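Local coordinates for protein HTH-type transcriptional regulator LysG (Mycobacterium tuberculosis, PDB 3ISP) that probably activates expression of the exporter LysE and represses its own gene, acting as a homodimeric DNA-binding transcription factor of the LysR family, at residues 101-105 against 162-166; 109-113 against 284-289. All coordinates share one frame; numbering follows the deposited sequence.

Along the chain, 101-105 runs from the end of strand 95-101 into helix 103-107, and 109-113 lies in the loop shortly after that helix. Segment 162-166 lies on strand 155-169, where interaction 1 closes its loop; 284-289, at the end of helix 276-288, closes the longer loop of interaction 2. Because the second loop opens inside the first and closes beyond it, the two contacts cross. Their centres are about 13 Å apart, and they meet through a probable hydrogen bond between S105 O and F110 N and packing of V101 on F110. Interaction 1 ties the start of helix 103-107 to strand 155-169, interaction 2 the turn after that helix to the last helix.

Interaction 1 of 2, residues 101-105 against 162-166; sequences VNADS and EMRYL
S105, in the first turn of helix 103-107, comes nearest along the backbone to M163 of strand 155-169, with 8.6 Å between their CA atoms, and side chains bridge the gap. M163 holds its CG anti to the backbone N (chi1 171°), which sends the chain out from the strand before it bends at the sulfur. Its methyl CE then lies 3.8 Å from D104 CB and 4.0 Å from N102 OD1, N102 coming from the opposite direction. The Y165 ring presents its edge to D104, whose CG lies in the ring plane, with carboxylate and ring turned 53° apart. Y165 OH donates to D104 OD2, but their modelled 2.5 Å is doubtful: the model sets Y165 OH and M163 CE too close, leaving both places uncertain. P241, from the end of strand 238-241, touches D104, M163 and Y165. N102 sits at the N-cap position; its O accepts from S105 N at 2.9 Å, and its ND2 gives S105 OG a weak bond. A helix starting right after strand 95-101, the first of its domain, and facing the long strand 155-169 is consistent with the cleft between the two subdomains of the LysR periplasmic-binding-protein-like fold, where relatives bind effectors.

Interaction 2 of 2, residues 109-113 against 284-289; sequences WFSAV and TVRAAA
The W109 indole is covered on one face by the CB of its own neighbour F110 and on the opposite face by A289 CB, while A288 CB lies at its edge, in the ring plane. The arrangement belongs to the hydrophobic core of a LysR effector-binding domain, an alpha/beta fold of the periplasmic binding protein type, where helix 276-288 packs beside the turn that follows helix 103-107. The A289 methyl makes a CH-pi contact, 3.8 Å from the centroid of the six-membered ring and 16° off its normal. W109 CG stands between the backbone N and the carbonyl carbon (chi1 63°), which turns the indole toward the end of the helix. Its CH2 then reaches V285 CG1 at 4.1 Å, and CE3 lies 3.7 Å from A288 CB.

The F110 ring has V113 CG2 over the centre of one face, and its CE1 touches V285 CG2 obliquely at 4.0 Å. That V113 methyl also packs on A288 CB at 3.6 Å, so it sits between the phenyl ring and the helix. The other branch of V113, CG1, meets the methyl of T284, and A112 CB adds a contact with A288 CB. Behind this layer, L160 of strand 155-169 touches both W109 and V285, and I99 of strand 95-101 and V145 of strand 143-146 lie against F110. S111 turns away from the helix and packs on A229 of the second subunit.

No direct hydrogen bond joins the two segments, but a water does. A288 O belongs to the last residue of the helix, and the water donates to it at 2.7 Å and to W109 O at 2.9 Å, bridging the two carbonyls.

Interaction 1 of 2, residues 101-105 against 162-166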
ATOM      1  N   VAL A 101      -8.737  -2.251  20.863  1.00 47.88           N
ATOM      2  CA  VAL A 101      -8.453  -1.175  21.819  1.00 46.45           C
ATOM      3  C   VAL A 101      -7.171  -0.410  21.473  1.00 50.68           C
ATOM      4  O   VAL A 101      -6.110  -1.012  21.378  1.00 51.06           O
ATOM      5  CB  VAL A 101      -8.284  -1.726  23.246  1.00 47.28           C
ATOM      6  CG1 VAL A 101      -8.013  -0.604  24.217  1.00 46.86           C
ATOM      7  CG2 VAL A 101      -9.518  -2.492  23.673  1.00 51.00           C
ATOM      8  N   ASN A 102      -7.264   0.909  21.296  1.00 50.25           N
ATOM      9  CA  ASN A 102      -6.082   1.738  21.060  1.00 45.47           C
ATOM     10  C   ASN A 102      -5.099   1.675  22.225  1.00 52.61           C
ATOM     11  O   ASN A 102      -5.507   1.645  23.391  1.00 55.13           O
ATOM     12  CB  ASN A 102      -6.453   3.190  20.755  1.00 47.15           C
ATOM     13  CG  ASN A 102      -7.102   3.895  21.939  1.00 52.34           C
ATOM     14  OD1 ASN A 102      -6.797   5.047  22.239  1.00 52.29           O
ATOM     15  ND2 ASN A 102      -8.007   3.207  22.610  1.00 52.71           N
ATOM     16  N   ALA A 103      -3.806   1.664  21.896  1.00 51.90           N
ATOM     17  CA  ALA A 103      -2.725   1.450  22.864  1.00 46.22           C
ATOM     18  C   ALA A 103      -2.848   2.303  24.116  1.00 46.85           C
ATOM     19  O   ALA A 103      -2.711   1.812  25.226  1.00 48.41           O
ATOM     20  CB  ALA A 103      -1.372   1.693  22.199  1.00 46.34           C
ATOM     21  N   ASP A 104      -3.092   3.592  23.917  1.00 54.15           N
ATOM     22  CA  ASP A 104      -3.230   4.547  25.011  1.00 52.28           C
ATOM     23  C   ASP A 104      -4.391   4.243  25.968  1.00 51.48           C
ATOM     24  O   ASP A 104      -4.308   4.543  27.159  1.00 51.99           O
ATOM     25  CB  ASP A 104      -3.340   5.968  24.458  1.00 50.80           C
ATOM     26  CG  ASP A 104      -2.009   6.498  23.962  1.00 57.52           C
ATOM     27  OD1 ASP A 104      -0.961   5.948  24.385  1.00 51.92           O
ATOM     28  OD2 ASP A 104      -2.015   7.461  23.156  1.00 54.70           O
ATOM     29  N   SER A 105      -5.462   3.639  25.467  1.00 47.32           N
ATOM     30  CA  SER A 105      -6.555   3.263  26.361  1.00 48.29           C
ATOM     31  C   SER A 105      -6.235   2.030  27.179  1.00 49.84           C
ATOM     32  O   SER A 105      -6.635   1.933  28.339  1.00 52.89           O
ATOM     33  CB  SER A 105      -7.867   3.064  25.603  1.00 47.49           C
ATOM     34  OG  SER A 105      -8.304   4.275  25.004  1.00 51.11           O
ATOM     35  N   GLU A 162     -13.282  12.300  26.635  1.00 56.04           N
ATOM     36  CA  GLU A 162     -12.028  12.626  25.957  1.00 56.14           C
ATOM     37  C   GLU A 162     -10.813  12.290  26.821  1.00 50.77           C
ATOM     38  O   GLU A 162     -10.871  12.376  28.055  1.00 48.46           O
ATOM     39  CB  GLU A 162     -12.008  14.097  25.552  1.00 54.75           C
ATOM     40  CG  GLU A 162     -13.195  14.498  24.718  1.00 56.06           C
ATOM     41  CD  GLU A 162     -13.183  15.973  24.377  1.00 68.46           C
ATOM     42  OE1 GLU A 162     -12.408  16.727  25.024  1.00 59.16           O
ATOM     43  OE2 GLU A 162     -13.954  16.368  23.465  1.00 72.51           O
ATOM     44  N   MET A 163      -9.732  11.876  26.161  1.00 53.32           N
ATOM     45  CA  MET A 163      -8.452  11.591  26.828  1.00 57.74           C
ATOM     46  C   MET A 163      -7.565  12.820  26.658  1.00 49.93           C
ATOM     47  O   MET A 163      -7.467  13.358  25.559  1.00 52.90           O
ATOM     48  CB  MET A 163      -7.795  10.338  26.211  1.00 51.31           C
ATOM     49  CG  MET A 163      -6.356  10.042  26.653  1.00 48.98           C
ATOM     50  SD  MET A 163      -5.796   8.364  26.260  1.00 39.43           S
ATOM     51  CE  MET A 163      -6.400   8.235  24.597  1.00 52.26           C
ATOM     52  N   ARG A 164      -6.955  13.299  27.734  1.00 45.29           N
ATOM     53  CA  ARG A 164      -6.057  14.445  27.596  1.00 52.26           C
ATOM     54  C   ARG A 164      -4.598  14.034  27.401  1.00 55.77           C
ATOM     55  O   ARG A 164      -4.103  13.124  28.071  1.00 54.56           O
ATOM     56  CB  ARG A 164      -6.162  15.403  28.779  1.00 52.83           C
ATOM     57  CG  ARG A 164      -5.194  16.559  28.659  1.00 55.19           C
ATOM     58  CD  ARG A 164      -5.630  17.759  29.470  1.00 59.30           C
ATOM     59  NE  ARG A 164      -6.958  18.212  29.093  1.00 63.76           N
ATOM     60  CZ  ARG A 164      -7.776  18.871  29.903  1.00 61.37           C
ATOM     61  NH1 ARG A 164      -7.400  19.150  31.137  1.00 57.14           N
ATOM     62  NH2 ARG A 164      -8.977  19.236  29.479  1.00 59.41           N
ATOM     63  N   TYR A 165      -3.916  14.718  26.488  1.00 54.04           N
ATOM     64  CA  TYR A 165      -2.509  14.450  26.201  1.00 54.94           C
ATOM     65  C   TYR A 165      -1.611  15.636  26.562  1.00 55.64           C
ATOM     66  O   TYR A 165      -1.778  16.728  26.014  1.00 58.74           O
ATOM     67  CB  TYR A 165      -2.330  14.115  24.721  1.00 57.00           C
ATOM     68  CG  TYR A 165      -2.780  12.728  24.343  1.00 57.29           C
ATOM     69  CD1 TYR A 165      -1.897  11.666  24.373  1.00 51.21           C
ATOM     70  CD2 TYR A 165      -4.087  12.485  23.940  1.00 55.76           C
ATOM     71  CE1 TYR A 165      -2.295  10.402  24.027  1.00 53.86           C
ATOM     72  CE2 TYR A 165      -4.496  11.218  23.596  1.00 53.43           C
ATOM     73  CZ  TYR A 165      -3.597  10.178  23.643  1.00 54.95           C
ATOM     74  OH  TYR A 165      -3.993   8.903  23.307  1.00 59.42           O
ATOM     75  N   LEU A 166      -0.655  15.411  27.468  1.00 54.74           N
ATOM     76  CA  LEU A 166       0.304  16.442  27.895  1.00 53.49           C
ATOM     77  C   LEU A 166       1.611  16.276  27.153  1.00 53.17           C
ATOM     78  O   LEU A 166       2.127  15.169  27.073  1.00 55.61           O
ATOM     79  CB  LEU A 166       0.571  16.325  29.392  1.00 45.21           C
ATOM     80  CG  LEU A 166      -0.724  16.287  30.197  1.00 53.46           C
ATOM     81  CD1 LEU A 166      -0.491  16.095  31.687  1.00 46.43           C
ATOM     82  CD2 LEU A 166      -1.485  17.567  29.930  1.00 56.54           C
TER

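Interaction 2 of 2, residues 109-113 against 284-289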
ATOM      1  N   TRP A 109      -7.105   3.619  31.251  1.00 58.34           N
ATOM      2  CA  TRP A 109      -8.392   3.282  31.834  1.00 49.94           C
ATOM      3  C   TRP A 109      -8.931   1.894  31.513  1.00 54.73           C
ATOM      4  O   TRP A 109      -9.532   1.268  32.388  1.00 57.04           O
ATOM      5  CB  TRP A 109      -9.413   4.345  31.476  1.00 48.26           C
ATOM      6  CG  TRP A 109      -9.684   4.456  30.028  1.00 50.10           C
ATOM      7  CD1 TRP A 109      -9.040   5.248  29.120  1.00 46.83           C
ATOM      8  CD2 TRP A 109     -10.707   3.765  29.307  1.00 51.35           C
ATOM      9  NE1 TRP A 109      -9.593   5.078  27.867  1.00 46.40           N
ATOM     10  CE2 TRP A 109     -10.620   4.176  27.958  1.00 46.49           C
ATOM     11  CE3 TRP A 109     -11.687   2.838  29.671  1.00 45.45           C
ATOM     12  CZ2 TRP A 109     -11.473   3.695  26.983  1.00 46.29           C
ATOM     13  CZ3 TRP A 109     -12.529   2.364  28.704  1.00 48.38           C
ATOM     14  CH2 TRP A 109     -12.420   2.790  27.371  1.00 46.83           C
ATOM     15  N   PHE A 110      -8.712   1.397  30.293  1.00 51.00           N
ATOM     16  CA  PHE A 110      -9.398   0.176  29.845  1.00 50.12           C
ATOM     17  C   PHE A 110      -9.154  -1.040  30.734  1.00 51.06           C
ATOM     18  O   PHE A 110     -10.007  -1.908  30.869  1.00 51.86           O
ATOM     19  CB  PHE A 110      -9.043  -0.164  28.400  1.00 52.68           C
ATOM     20  CG  PHE A 110      -9.969  -1.174  27.764  1.00 48.69           C
ATOM     21  CD1 PHE A 110     -11.037  -0.765  26.998  1.00 47.64           C
ATOM     22  CD2 PHE A 110      -9.758  -2.532  27.924  1.00 49.05           C
ATOM     23  CE1 PHE A 110     -11.880  -1.693  26.416  1.00 49.72           C
ATOM     24  CE2 PHE A 110     -10.595  -3.456  27.336  1.00 46.21           C
ATOM     25  CZ  PHE A 110     -11.655  -3.040  26.589  1.00 44.21           C
ATOM     26  N   SER A 111      -7.972  -1.104  31.323  1.00 54.76           N
ATOM     27  CA  SER A 111      -7.619  -2.175  32.236  1.00 51.75           C
ATOM     28  C   SER A 111      -8.780  -2.613  33.127  1.00 58.35           C
ATOM     29  O   SER A 111      -8.931  -3.792  33.421  1.00 66.96           O
ATOM     30  CB  SER A 111      -6.465  -1.714  33.112  1.00 55.73           C
ATOM     31  OG  SER A 111      -6.303  -2.597  34.197  1.00 68.33           O
ATOM     32  N   ALA A 112      -9.599  -1.661  33.559  1.00 60.67           N
ATOM     33  CA  ALA A 112     -10.641  -1.926  34.548  1.00 56.96           C
ATOM     34  C   ALA A 112     -11.655  -2.936  34.062  1.00 61.32           C
ATOM     35  O   ALA A 112     -12.345  -3.560  34.867  1.00 68.71           O
ATOM     36  CB  ALA A 112     -11.345  -0.624  34.943  1.00 54.32           C
ATOM     37  N   VAL A 113     -11.741  -3.096  32.744  1.00 61.43           N
ATOM     38  CA  VAL A 113     -12.811  -3.878  32.120  1.00 58.91           C
ATOM     39  C   VAL A 113     -12.733  -5.358  32.467  1.00 66.24           C
ATOM     40  O   VAL A 113     -13.745  -6.063  32.430  1.00 67.56           O
ATOM     41  CB  VAL A 113     -12.805  -3.718  30.582  1.00 58.43           C
ATOM     42  CG1 VAL A 113     -13.843  -4.623  29.934  1.00 55.14           C
ATOM     43  CG2 VAL A 113     -13.043  -2.266  30.194  1.00 55.63           C
ATOM     44  N   THR A 284     -19.729  -2.149  30.765  1.00 49.35           N
ATOM     45  CA  THR A 284     -18.436  -2.232  31.404  1.00 48.60           C
ATOM     46  C   THR A 284     -17.436  -1.257  30.777  1.00 49.66           C
ATOM     47  O   THR A 284     -16.802  -0.478  31.477  1.00 48.33           O
ATOM     48  CB  THR A 284     -17.932  -3.655  31.352  1.00 47.74           C
ATOM     49  OG1 THR A 284     -18.814  -4.465  32.133  1.00 55.40           O
ATOM     50  CG2 THR A 284     -16.524  -3.744  31.909  1.00 47.22           C
ATOM     51  N   VAL A 285     -17.317  -1.282  29.458  1.00 46.93           N
ATOM     52  CA  VAL A 285     -16.445  -0.345  28.792  1.00 46.48           C
ATOM     53  C   VAL A 285     -16.804   1.086  29.161  1.00 45.99           C
ATOM     54  O   VAL A 285     -15.942   1.855  29.537  1.00 50.72           O
ATOM     55  CB  VAL A 285     -16.462  -0.536  27.266  1.00 49.35           C
ATOM     56  CG1 VAL A 285     -15.770   0.630  26.571  1.00 46.35           C
ATOM     57  CG2 VAL A 285     -15.807  -1.866  26.901  1.00 46.71           C
ATOM     58  N   ARG A 286     -18.078   1.439  29.068  1.00 50.85           N
ATOM     59  CA  ARG A 286     -18.517   2.794  29.389  1.00 53.22           C
ATOM     60  C   ARG A 286     -18.164   3.223  30.817  1.00 52.87           C
ATOM     61  O   ARG A 286     -17.772   4.367  31.059  1.00 50.66           O
ATOM     62  CB  ARG A 286     -20.020   2.938  29.150  1.00 57.11           C
ATOM     63  CG  ARG A 286     -20.369   3.651  27.853  1.00 65.47           C
ATOM     64  CD  ARG A 286     -21.877   3.854  27.671  1.00 70.29           C
ATOM     65  NE  ARG A 286     -22.135   4.835  26.617  1.00 79.10           N
ATOM     66  CZ  ARG A 286     -23.300   4.983  25.987  1.00 86.68           C
ATOM     67  NH1 ARG A 286     -24.330   4.204  26.302  1.00 85.54           N
ATOM     68  NH2 ARG A 286     -23.435   5.906  25.033  1.00 76.85           N
ATOM     69  N   ALA A 287     -18.302   2.295  31.756  1.00 49.37           N
ATOM     70  CA  ALA A 287     -18.028   2.573  33.155  1.00 44.47           C
ATOM     71  C   ALA A 287     -16.529   2.662  33.424  1.00 51.50           C
ATOM     72  O   ALA A 287     -16.084   3.420  34.280  1.00 58.59           O
ATOM     73  CB  ALA A 287     -18.663   1.520  34.028  1.00 34.27           C
ATOM     74  N   ALA A 288     -15.747   1.883  32.693  1.00 49.54           N
ATOM     75  CA  ALA A 288     -14.309   1.915  32.858  1.00 47.48           C
ATOM     76  C   ALA A 288     -13.784   3.283  32.419  1.00 52.06           C
ATOM     77  O   ALA A 288     -12.694   3.725  32.827  1.00 48.67           O
ATOM     78  CB  ALA A 288     -13.664   0.805  32.056  1.00 48.94           C
ATOM     79  N   ALA A 289     -14.569   3.964  31.597  1.00 46.79           N
ATOM     80  CA  ALA A 289     -14.149   5.254  31.078  1.00 49.25           C
ATOM     81  C   ALA A 289     -14.767   6.437  31.834  1.00 53.85           C
ATOM     82  O   ALA A 289     -14.624   7.585  31.411  1.00 50.57           O
ATOM     83  CB  ALA A 289     -14.463   5.350  29.603  1.00 49.73           C
TER
HETATM   84  O   HOH W   1     -10.748   2.797  34.505  1.00 52.51           O